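Side-chain contacts in fumarate lyase (Mesorhizobium sp., PDB 3C8T), which belongs to the largely helical fumarate lyase family and assembles from four protein chains, each a long bundle of helices: residues A[18-22]-A[23-27]; A[317-320]-A[321-324]; A[400-403]-A[404-407]. All coordinates share one frame; numbering follows the deposited sequence.

Contact 1 (A[18-22]-A[23-27])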
ATOM      1  N   ARG A  18      10.420  -5.913 -21.171  1.00 39.53           N
ATOM      2  CA  ARG A  18       9.414  -5.249 -22.001  1.00 41.30           C
ATOM      3  C   ARG A  18       9.154  -5.911 -23.388  1.00 41.90           C
ATOM      4  O   ARG A  18       8.003  -5.949 -23.853  1.00 43.17           O
ATOM      5  CB  ARG A  18       9.746  -3.760 -22.168  1.00 41.55           C
ATOM      6  CG  ARG A  18       9.682  -2.996 -20.843  1.00 44.60           C
ATOM      7  CD  ARG A  18      10.341  -1.624 -20.937  1.00 50.33           C
ATOM      8  NE  ARG A  18       9.533  -0.671 -21.702  1.00 53.46           N
ATOM      9  CZ  ARG A  18       9.980   0.022 -22.747  1.00 57.59           C
ATOM     10  NH1 ARG A  18      11.245  -0.110 -23.151  1.00 59.30           N
ATOM     11  NH2 ARG A  18       9.169   0.858 -23.388  1.00 57.18           N
ATOM     12  N   GLU A  19      10.187  -6.421 -24.052  1.00 41.90           N
ATOM     13  CA  GLU A  19       9.958  -7.122 -25.322  1.00 43.57           C
ATOM     14  C   GLU A  19       9.144  -8.380 -25.067  1.00 41.53           C
ATOM     15  O   GLU A  19       8.163  -8.639 -25.747  1.00 41.09           O
ATOM     16  CB  GLU A  19      11.254  -7.458 -26.071  1.00 42.99           C
ATOM     17  CG  GLU A  19      10.948  -8.016 -27.501  1.00 48.65           C
ATOM     18  CD  GLU A  19      12.191  -8.188 -28.391  1.00 49.85           C
ATOM     19  OE1 GLU A  19      12.510  -7.252 -29.170  1.00 58.55           O
ATOM     20  OE2 GLU A  19      12.853  -9.260 -28.307  1.00 58.79           O
ATOM     21  N   LEU A  20       9.546  -9.132 -24.049  1.00 40.53           N
ATOM     22  CA  LEU A  20       8.777 -10.266 -23.576  1.00 39.85           C
ATOM     23  C   LEU A  20       7.263 -10.050 -23.324  1.00 39.20           C
ATOM     24  O   LEU A  20       6.464 -10.928 -23.626  1.00 40.15           O
ATOM     25  CB  LEU A  20       9.428 -10.807 -22.332  1.00 39.42           C
ATOM     26  CG  LEU A  20       8.627 -11.933 -21.715  1.00 42.19           C
ATOM     27  CD1 LEU A  20       8.557 -13.156 -22.664  1.00 43.77           C
ATOM     28  CD2 LEU A  20       9.226 -12.270 -20.352  1.00 42.90           C
ATOM     29  N   PHE A  21       6.865  -8.907 -22.771  1.00 37.80           N
ATOM     30  CA  PHE A  21       5.445  -8.658 -22.482  1.00 36.05           C
ATOM     31  C   PHE A  21       4.775  -7.715 -23.498  1.00 36.31           C
ATOM     32  O   PHE A  21       3.663  -7.225 -23.268  1.00 36.44           O
ATOM     33  CB  PHE A  21       5.285  -8.135 -21.036  1.00 34.99           C
ATOM     34  CG  PHE A  21       5.384  -9.220 -19.996  1.00 33.01           C
ATOM     35  CD1 PHE A  21       4.268 -10.034 -19.705  1.00 29.88           C
ATOM     36  CD2 PHE A  21       6.585  -9.479 -19.356  1.00 31.33           C
ATOM     37  CE1 PHE A  21       4.350 -11.061 -18.763  1.00 29.64           C
ATOM     38  CE2 PHE A  21       6.679 -10.533 -18.397  1.00 31.81           C
ATOM     39  CZ  PHE A  21       5.567 -11.323 -18.113  1.00 30.86           C
ATOM     40  N   SER A  22       5.461  -7.470 -24.616  1.00 35.67           N
ATOM     41  CA  SER A  22       4.925  -6.646 -25.696  1.00 35.46           C
ATOM     42  C   SER A  22       3.693  -7.320 -26.324  1.00 35.56           C
ATOM     43  O   SER A  22       3.464  -8.520 -26.155  1.00 35.33           O
ATOM     44  CB  SER A  22       6.005  -6.439 -26.774  1.00 35.50           C
ATOM     45  OG  SER A  22       6.310  -7.666 -27.413  1.00 32.69           O
ATOM     46  N   ALA A  23       2.924  -6.553 -27.065  1.00 35.31           N
ATOM     47  CA  ALA A  23       1.738  -7.073 -27.732  1.00 35.99           C
ATOM     48  C   ALA A  23       2.075  -8.214 -28.695  1.00 37.07           C
ATOM     49  O   ALA A  23       1.398  -9.257 -28.713  1.00 37.34           O
ATOM     50  CB  ALA A  23       1.089  -5.982 -28.465  1.00 35.61           C
ATOM     51  N   GLN A  24       3.131  -8.005 -29.485  1.00 37.19           N
ATOM     52  CA  GLN A  24       3.571  -8.943 -30.524  1.00 37.41           C
ATOM     53  C   GLN A  24       3.918 -10.280 -29.902  1.00 37.08           C
ATOM     54  O   GLN A  24       3.499 -11.346 -30.385  1.00 37.55           O
ATOM     55  CB  GLN A  24       4.791  -8.374 -31.254  1.00 37.86           C
ATOM     56  CG  GLN A  24       4.536  -7.022 -32.043  1.00 42.63           C
ATOM     57  CD  GLN A  24       4.150  -5.743 -31.196  1.00 49.24           C
ATOM     58  OE1 GLN A  24       4.256  -5.682 -29.947  1.00 50.37           O
ATOM     59  NE2 GLN A  24       3.704  -4.708 -31.916  1.00 52.09           N
ATOM     60  N   SER A  25       4.709 -10.230 -28.837  1.00 35.77           N
ATOM     61  CA  SER A  25       5.037 -11.433 -28.118  1.00 35.30           C
ATOM     62  C   SER A  25       3.782 -12.095 -27.491  1.00 34.04           C
ATOM     63  O   SER A  25       3.604 -13.286 -27.610  1.00 34.51           O
ATOM     64  CB  SER A  25       6.142 -11.158 -27.090  1.00 34.63           C
ATOM     65  OG  SER A  25       6.551 -12.380 -26.535  1.00 37.07           O
ATOM     66  N   PHE A  26       2.903 -11.320 -26.876  1.00 33.62           N
ATOM     67  CA  PHE A  26       1.667 -11.863 -26.270  1.00 33.33           C
ATOM     68  C   PHE A  26       0.840 -12.601 -27.309  1.00 32.46           C
ATOM     69  O   PHE A  26       0.539 -13.777 -27.154  1.00 33.00           O
ATOM     70  CB  PHE A  26       0.832 -10.749 -25.613  1.00 32.81           C
ATOM     71  CG  PHE A  26      -0.427 -11.245 -24.929  1.00 34.31           C
ATOM     72  CD1 PHE A  26      -0.348 -12.050 -23.789  1.00 33.68           C
ATOM     73  CD2 PHE A  26      -1.688 -10.876 -25.402  1.00 32.66           C
ATOM     74  CE1 PHE A  26      -1.499 -12.506 -23.140  1.00 36.39           C
ATOM     75  CE2 PHE A  26      -2.849 -11.328 -24.752  1.00 33.83           C
ATOM     76  CZ  PHE A  26      -2.752 -12.161 -23.626  1.00 33.80           C
ATOM     77  N   ILE A  27       0.498 -11.897 -28.380  1.00 33.26           N
ATOM     78  CA  ILE A  27      -0.187 -12.450 -29.544  1.00 33.15           C
ATOM     79  C   ILE A  27       0.467 -13.710 -30.060  1.00 32.97           C
ATOM     80  O   ILE A  27      -0.224 -14.701 -30.262  1.00 32.81           O
ATOM     81  CB  ILE A  27      -0.352 -11.394 -30.704  1.00 34.17           C
ATOM     82  CG1 ILE A  27      -1.264 -10.245 -30.237  1.00 35.18           C
ATOM     83  CG2 ILE A  27      -0.841 -12.076 -32.031  1.00 34.03           C
ATOM     84  CD1 ILE A  27      -2.591 -10.705 -29.552  1.00 36.35           C
TER
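Ser22 and Ser25 meet where helix 15-20 ends and helix 23-43 begins; Ser22 is the N-cap residue of the second helix, and its hydroxyl makes the capping bond. Ser22 CB packs 3.7 Å from Gln24 OE1, the amide oxygen of a chain that bends back at chi2 (64°) toward the cap. One atom further, OG stands between the backbone N and the carbonyl carbon (chi1 67°), and this places it between the two helices. It gives its proton to Glu19 O at 2.7 Å, in the carbonyl plane, and accepts a nearly straight but weak bond from Ser25 N at 3.3 Å. Glu19 O also receives Ser22 N, so two donors of one residue grip it at the end of the first helix. Serine suits this place because a short hydroxyl can serve both helix ends at once. Ser25 turns back to the first helix: its CB lies 3.5 Å from Glu19 O, and its OG gives a weak bond of 3.3 Å to Leu20 O. The first regular turn is closed by Phe26 N, which bonds Ser22 O at 2.9 Å. Around this junction Ala23 and Ile27 pack on helix 66-76, and Leu20, Phe21 and Phe26 on helix 104-140. Phe21 also touches Val325 and Pro326 of helix 315-344, and the Phe26 ring meets Tyr8 of the second subunit edge-to-face.

Contact 2 (A[317-320]-A[321-324])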
ATOM      1  N   PRO A 317     -11.051  -7.008 -10.949  1.00 29.84           N
ATOM      2  CA  PRO A 317      -9.863  -7.632 -10.369  1.00 29.67           C
ATOM      3  C   PRO A 317      -8.885  -8.137 -11.440  1.00 29.45           C
ATOM      4  O   PRO A 317      -7.666  -8.031 -11.259  1.00 29.24           O
ATOM      5  CB  PRO A 317     -10.445  -8.836  -9.598  1.00 30.26           C
ATOM      6  CG  PRO A 317     -11.818  -8.383  -9.206  1.00 30.97           C
ATOM      7  CD  PRO A 317     -12.291  -7.618 -10.431  1.00 29.06           C
ATOM      8  N   TRP A 318      -9.411  -8.711 -12.515  1.00 28.96           N
ATOM      9  CA  TRP A 318      -8.549  -9.334 -13.529  1.00 29.61           C
ATOM     10  C   TRP A 318      -7.713  -8.267 -14.252  1.00 28.69           C
ATOM     11  O   TRP A 318      -6.525  -8.448 -14.501  1.00 27.76           O
ATOM     12  CB  TRP A 318      -9.399 -10.182 -14.487  1.00 29.82           C
ATOM     13  CG  TRP A 318      -8.647 -10.825 -15.627  1.00 32.47           C
ATOM     14  CD1 TRP A 318      -7.319 -11.287 -15.618  1.00 32.69           C
ATOM     15  CD2 TRP A 318      -9.167 -11.144 -16.924  1.00 30.66           C
ATOM     16  NE1 TRP A 318      -7.013 -11.838 -16.840  1.00 33.09           N
ATOM     17  CE2 TRP A 318      -8.115 -11.766 -17.660  1.00 31.27           C
ATOM     18  CE3 TRP A 318     -10.421 -10.986 -17.529  1.00 32.85           C
ATOM     19  CZ2 TRP A 318      -8.274 -12.200 -18.977  1.00 31.04           C
ATOM     20  CZ3 TRP A 318     -10.587 -11.421 -18.858  1.00 33.89           C
ATOM     21  CH2 TRP A 318      -9.514 -12.024 -19.566  1.00 32.96           C
ATOM     22  N   HIS A 319      -8.337  -7.128 -14.516  1.00 29.01           N
ATOM     23  CA  HIS A 319      -7.681  -5.992 -15.140  1.00 29.07           C
ATOM     24  C   HIS A 319      -6.436  -5.550 -14.360  1.00 29.00           C
ATOM     25  O   HIS A 319      -5.456  -5.094 -14.944  1.00 28.25           O
ATOM     26  CB  HIS A 319      -8.659  -4.828 -15.239  1.00 28.59           C
ATOM     27  CG  HIS A 319      -8.256  -3.806 -16.250  1.00 31.27           C
ATOM     28  ND1 HIS A 319      -8.958  -3.601 -17.416  1.00 32.22           N
ATOM     29  CD2 HIS A 319      -7.191  -2.968 -16.296  1.00 30.76           C
ATOM     30  CE1 HIS A 319      -8.357  -2.658 -18.124  1.00 33.12           C
ATOM     31  NE2 HIS A 319      -7.276  -2.265 -17.470  1.00 31.30           N
ATOM     32  N   LEU A 320      -6.481  -5.706 -13.039  1.00 29.26           N
ATOM     33  CA  LEU A 320      -5.357  -5.356 -12.177  1.00 29.52           C
ATOM     34  C   LEU A 320      -4.079  -6.140 -12.425  1.00 30.01           C
ATOM     35  O   LEU A 320      -3.001  -5.568 -12.309  1.00 29.31           O
ATOM     36  CB  LEU A 320      -5.748  -5.419 -10.693  1.00 30.70           C
ATOM     37  CG  LEU A 320      -6.535  -4.278 -10.042  1.00 30.89           C
ATOM     38  CD1 LEU A 320      -6.682  -4.647  -8.549  1.00 31.12           C
ATOM     39  CD2 LEU A 320      -5.723  -2.928 -10.240  1.00 31.10           C
ATOM     40  N   GLU A 321      -4.191  -7.435 -12.763  1.00 30.00           N
ATOM     41  CA  GLU A 321      -3.044  -8.255 -13.199  1.00 30.19           C
ATOM     42  C   GLU A 321      -2.314  -7.731 -14.423  1.00 29.59           C
ATOM     43  O   GLU A 321      -1.114  -7.989 -14.573  1.00 28.54           O
ATOM     44  CB  GLU A 321      -3.472  -9.716 -13.475  1.00 29.23           C
ATOM     45  CG  GLU A 321      -4.427 -10.233 -12.406  1.00 31.23           C
ATOM     46  CD  GLU A 321      -4.547 -11.760 -12.362  1.00 32.39           C
ATOM     47  OE1 GLU A 321      -3.972 -12.439 -13.238  1.00 37.20           O
ATOM     48  OE2 GLU A 321      -5.198 -12.275 -11.426  1.00 32.93           O
ATOM     49  N   TRP A 322      -3.049  -7.034 -15.299  1.00 30.55           N
ATOM     50  CA  TRP A 322      -2.564  -6.590 -16.608  1.00 31.51           C
ATOM     51  C   TRP A 322      -1.494  -5.527 -16.520  1.00 32.63           C
ATOM     52  O   TRP A 322      -0.788  -5.309 -17.490  1.00 33.34           O
ATOM     53  CB  TRP A 322      -3.718  -6.063 -17.500  1.00 31.83           C
ATOM     54  CG  TRP A 322      -4.772  -7.099 -17.910  1.00 32.11           C
ATOM     55  CD1 TRP A 322      -4.690  -8.454 -17.772  1.00 35.31           C
ATOM     56  CD2 TRP A 322      -6.026  -6.844 -18.577  1.00 32.28           C
ATOM     57  NE1 TRP A 322      -5.836  -9.056 -18.282  1.00 34.91           N
ATOM     58  CE2 TRP A 322      -6.664  -8.089 -18.777  1.00 33.68           C
ATOM     59  CE3 TRP A 322      -6.678  -5.680 -19.002  1.00 33.70           C
ATOM     60  CZ2 TRP A 322      -7.927  -8.210 -19.405  1.00 33.51           C
ATOM     61  CZ3 TRP A 322      -7.934  -5.797 -19.619  1.00 33.76           C
ATOM     62  CH2 TRP A 322      -8.537  -7.057 -19.810  1.00 33.64           C
ATOM     63  N   SER A 323      -1.420  -4.822 -15.396  1.00 33.31           N
ATOM     64  CA  SER A 323      -0.281  -3.940 -15.108  1.00 34.60           C
ATOM     65  C   SER A 323       0.665  -4.647 -14.127  1.00 34.09           C
ATOM     66  O   SER A 323       1.895  -4.686 -14.320  1.00 35.12           O
ATOM     67  CB  SER A 323      -0.757  -2.597 -14.531  1.00 35.23           C
ATOM     68  OG  SER A 323      -1.180  -2.721 -13.179  1.00 35.82           O
ATOM     69  N   ALA A 324       0.098  -5.275 -13.102  1.00 32.65           N
ATOM     70  CA  ALA A 324       0.946  -5.753 -12.015  1.00 31.42           C
ATOM     71  C   ALA A 324       1.958  -6.844 -12.489  1.00 31.08           C
ATOM     72  O   ALA A 324       3.157  -6.817 -12.091  1.00 29.83           O
ATOM     73  CB  ALA A 324       0.106  -6.186 -10.806  1.00 31.12           C
TER
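An aromatic cluster on one turn of helix 315-344 joins Trp318, His319 and Trp322. The indole of Trp322 brings its edge to the face of Trp318: the five-membered rings have centroids 4.6 Å apart and planes at 69°. Trp322 CZ2 stands over the centre of the Trp318 ring, and Trp322 NE1 comes over the same face, 3.3 Å from Trp318 NE1, a meeting of two donors that is not a hydrogen bond. With CG anti to the carbonyl carbon (chi1 -65°), the Trp322 side chain runs back along the helix, so its indole lies across the preceding turn. There Trp318 O and His319 CA sit over one face of the indole, the CA making a CH-pi contact 4.2 Å from the centroid of the six-membered ring. The CE3-CZ3 side of the indole meets the imidazole of His319 obliquely, planes at 45°, with Trp322 CE3 over the imidazole face and Trp322 CZ3 3.3 Å from His319 ND1. Broad, flat tryptophan can thus touch both neighbours at once. His319 ND1 is also hydrogen-bonded to Glu287 of the second subunit, which helps fix the turn of the imidazole, and Glu321 forms a salt bridge with Arg228. Trp318 packs on Gln105, Met108 and Asp109 of helix 104-140, Leu320 and Ala324 lie against helix 284-306, and Trp322 stacks with Tyr8 of the second subunit.

Contact 3 (A[400-403]-A[404-407])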
ATOM      1  N   LEU A 400      41.118   6.046  23.472  1.00 39.58           N
ATOM      2  CA  LEU A 400      40.858   5.185  24.610  1.00 37.81           C
ATOM      3  C   LEU A 400      42.128   4.613  25.269  1.00 37.56           C
ATOM      4  O   LEU A 400      42.185   4.544  26.507  1.00 36.97           O
ATOM      5  CB  LEU A 400      39.850   4.083  24.262  1.00 37.81           C
ATOM      6  CG  LEU A 400      39.459   3.116  25.399  1.00 36.12           C
ATOM      7  CD1 LEU A 400      38.732   3.800  26.575  1.00 34.05           C
ATOM      8  CD2 LEU A 400      38.683   1.925  24.882  1.00 37.58           C
ATOM      9  N   PHE A 401      43.122   4.204  24.471  1.00 37.19           N
ATOM     10  CA  PHE A 401      44.387   3.661  25.037  1.00 37.90           C
ATOM     11  C   PHE A 401      45.077   4.681  25.965  1.00 38.19           C
ATOM     12  O   PHE A 401      45.514   4.319  27.075  1.00 36.94           O
ATOM     13  CB  PHE A 401      45.406   3.182  23.976  1.00 37.56           C
ATOM     14  CG  PHE A 401      46.801   2.939  24.554  1.00 37.61           C
ATOM     15  CD1 PHE A 401      47.051   1.833  25.364  1.00 37.41           C
ATOM     16  CD2 PHE A 401      47.848   3.852  24.328  1.00 39.89           C
ATOM     17  CE1 PHE A 401      48.310   1.615  25.946  1.00 35.77           C
ATOM     18  CE2 PHE A 401      49.120   3.649  24.896  1.00 38.34           C
ATOM     19  CZ  PHE A 401      49.348   2.528  25.702  1.00 38.58           C
ATOM     20  N   GLU A 402      45.158   5.934  25.495  1.00 38.31           N
ATOM     21  CA  GLU A 402      45.774   7.000  26.276  1.00 39.92           C
ATOM     22  C   GLU A 402      45.025   7.305  27.591  1.00 39.01           C
ATOM     23  O   GLU A 402      45.625   7.784  28.530  1.00 38.30           O
ATOM     24  CB  GLU A 402      45.981   8.285  25.464  1.00 40.21           C
ATOM     25  CG  GLU A 402      46.816   8.191  24.134  1.00 47.04           C
ATOM     26  CD  GLU A 402      48.260   7.624  24.249  1.00 54.59           C
ATOM     27  OE1 GLU A 402      48.844   7.313  23.166  1.00 58.29           O
ATOM     28  OE2 GLU A 402      48.826   7.507  25.372  1.00 57.30           O
ATOM     29  N   VAL A 403      43.731   7.016  27.666  1.00 39.60           N
ATOM     30  CA  VAL A 403      43.012   7.164  28.941  1.00 39.93           C
ATOM     31  C   VAL A 403      43.270   5.939  29.815  1.00 41.07           C
ATOM     32  O   VAL A 403      43.693   6.076  30.980  1.00 42.21           O
ATOM     33  CB  VAL A 403      41.499   7.395  28.739  1.00 40.35           C
ATOM     34  CG1 VAL A 403      40.764   7.469  30.071  1.00 38.90           C
ATOM     35  CG2 VAL A 403      41.245   8.694  27.952  1.00 39.52           C
ATOM     36  N   LEU A 404      43.085   4.743  29.247  1.00 41.70           N
ATOM     37  CA  LEU A 404      43.146   3.484  30.025  1.00 42.49           C
ATOM     38  C   LEU A 404      44.496   3.181  30.665  1.00 42.26           C
ATOM     39  O   LEU A 404      44.569   2.594  31.750  1.00 41.69           O
ATOM     40  CB  LEU A 404      42.695   2.272  29.183  1.00 42.48           C
ATOM     41  CG  LEU A 404      41.235   2.225  28.720  1.00 43.86           C
ATOM     42  CD1 LEU A 404      41.013   0.965  27.885  1.00 41.02           C
ATOM     43  CD2 LEU A 404      40.228   2.334  29.883  1.00 42.85           C
ATOM     44  N   ARG A 405      45.551   3.585  29.971  1.00 42.90           N
ATOM     45  CA  ARG A 405      46.929   3.393  30.403  1.00 43.87           C
ATOM     46  C   ARG A 405      47.246   4.104  31.725  1.00 43.96           C
ATOM     47  O   ARG A 405      48.181   3.709  32.421  1.00 45.28           O
ATOM     48  CB  ARG A 405      47.886   3.911  29.311  1.00 43.72           C
ATOM     49  CG  ARG A 405      48.232   5.401  29.455  1.00 44.98           C
ATOM     50  CD  ARG A 405      49.155   5.903  28.362  1.00 46.17           C
ATOM     51  NE  ARG A 405      50.462   5.247  28.332  1.00 46.70           N
ATOM     52  CZ  ARG A 405      51.398   5.492  27.414  1.00 49.22           C
ATOM     53  NH1 ARG A 405      51.182   6.393  26.448  1.00 47.50           N
ATOM     54  NH2 ARG A 405      52.560   4.837  27.464  1.00 49.79           N
ATOM     55  N   THR A 406      46.500   5.161  32.053  1.00 44.02           N
ATOM     56  CA  THR A 406      46.749   5.942  33.266  1.00 44.08           C
ATOM     57  C   THR A 406      45.865   5.442  34.416  1.00 44.96           C
ATOM     58  O   THR A 406      45.910   6.015  35.506  1.00 45.22           O
ATOM     59  CB  THR A 406      46.461   7.471  33.081  1.00 44.27           C
ATOM     60  OG1 THR A 406      45.057   7.712  32.935  1.00 42.80           O
ATOM     61  CG2 THR A 406      47.208   8.065  31.897  1.00 42.82           C
ATOM     62  N   MET A 407      45.071   4.382  34.161  1.00 44.07           N
ATOM     63  CA  MET A 407      44.045   3.905  35.077  1.00 43.02           C
ATOM     64  C   MET A 407      44.517   2.573  35.681  1.00 44.39           C
ATOM     65  O   MET A 407      44.304   1.517  35.091  1.00 44.36           O
ATOM     66  CB  MET A 407      42.689   3.750  34.328  1.00 43.62           C
ATOM     67  CG  MET A 407      41.880   5.069  34.093  1.00 42.09           C
ATOM     68  SD  MET A 407      40.348   4.942  33.081  1.00 38.32           S
ATOM     69  CE  MET A 407      39.275   4.019  34.173  1.00 38.22           C
TER
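Arg405 and Glu402, side by side and pointing the same way, form a salt bridge in which NH1 of Arg405 meets OE2 of Glu402 at 2.8 Å. OE2 offers its syn lone pair and lies close to the guanidinium plane. The bend of Glu402 at chi2 (-57°) curls the carboxylate to that meeting point. Phe401 covers a face of the same guanidinium: its CE2 sits 3.8 Å from Arg405 NH1, with the two planes 42° apart, and Arg405 CB lies over a face of the Phe401 ring. Where the chain leaves the helix in a type I beta turn from Leu404 to Met407, Val403 O accepts both Thr406 N and Thr406 OG1, the hydroxyl at 2.9 Å and in the carbonyl plane. Threonine fits here, since its short hydroxyl can join its own backbone N-H on one carbonyl. Among the buried apolar side chains, Leu404 CD1 packs 3.6 Å from Leu400 CG, and Met407 SD lies 4.0 Å from Val403 CG1. Arg405 NE makes a second salt bridge, to Glu416, and Phe401 in turn leans on Leu419 and Arg420 of helix 416-422. Two carboxylates thus share one guanidinium, an arrangement that probably limits its rotation and balances its charge.

How the contacts relate
Contacts 1 and 2 are neighbours in space although nearly 300 residues separate them in the chain: their centres are 16 Å apart and their nearest atoms about 7 Å, so they do not touch directly. Both meet the second subunit, and Tyr8 of that chain serves both, its ring meeting Phe26 of contact 1 and Trp322 of contact 2. Helix 104-140 also runs against both. Contact 3 lies on the opposite side of the chain's centre, 69 Å between centres from contact 1 and 66 Å from contact 2, and no other chain of the assembly touches it. The first two thus belong to a subunit interface, the third to a remote C-terminal region.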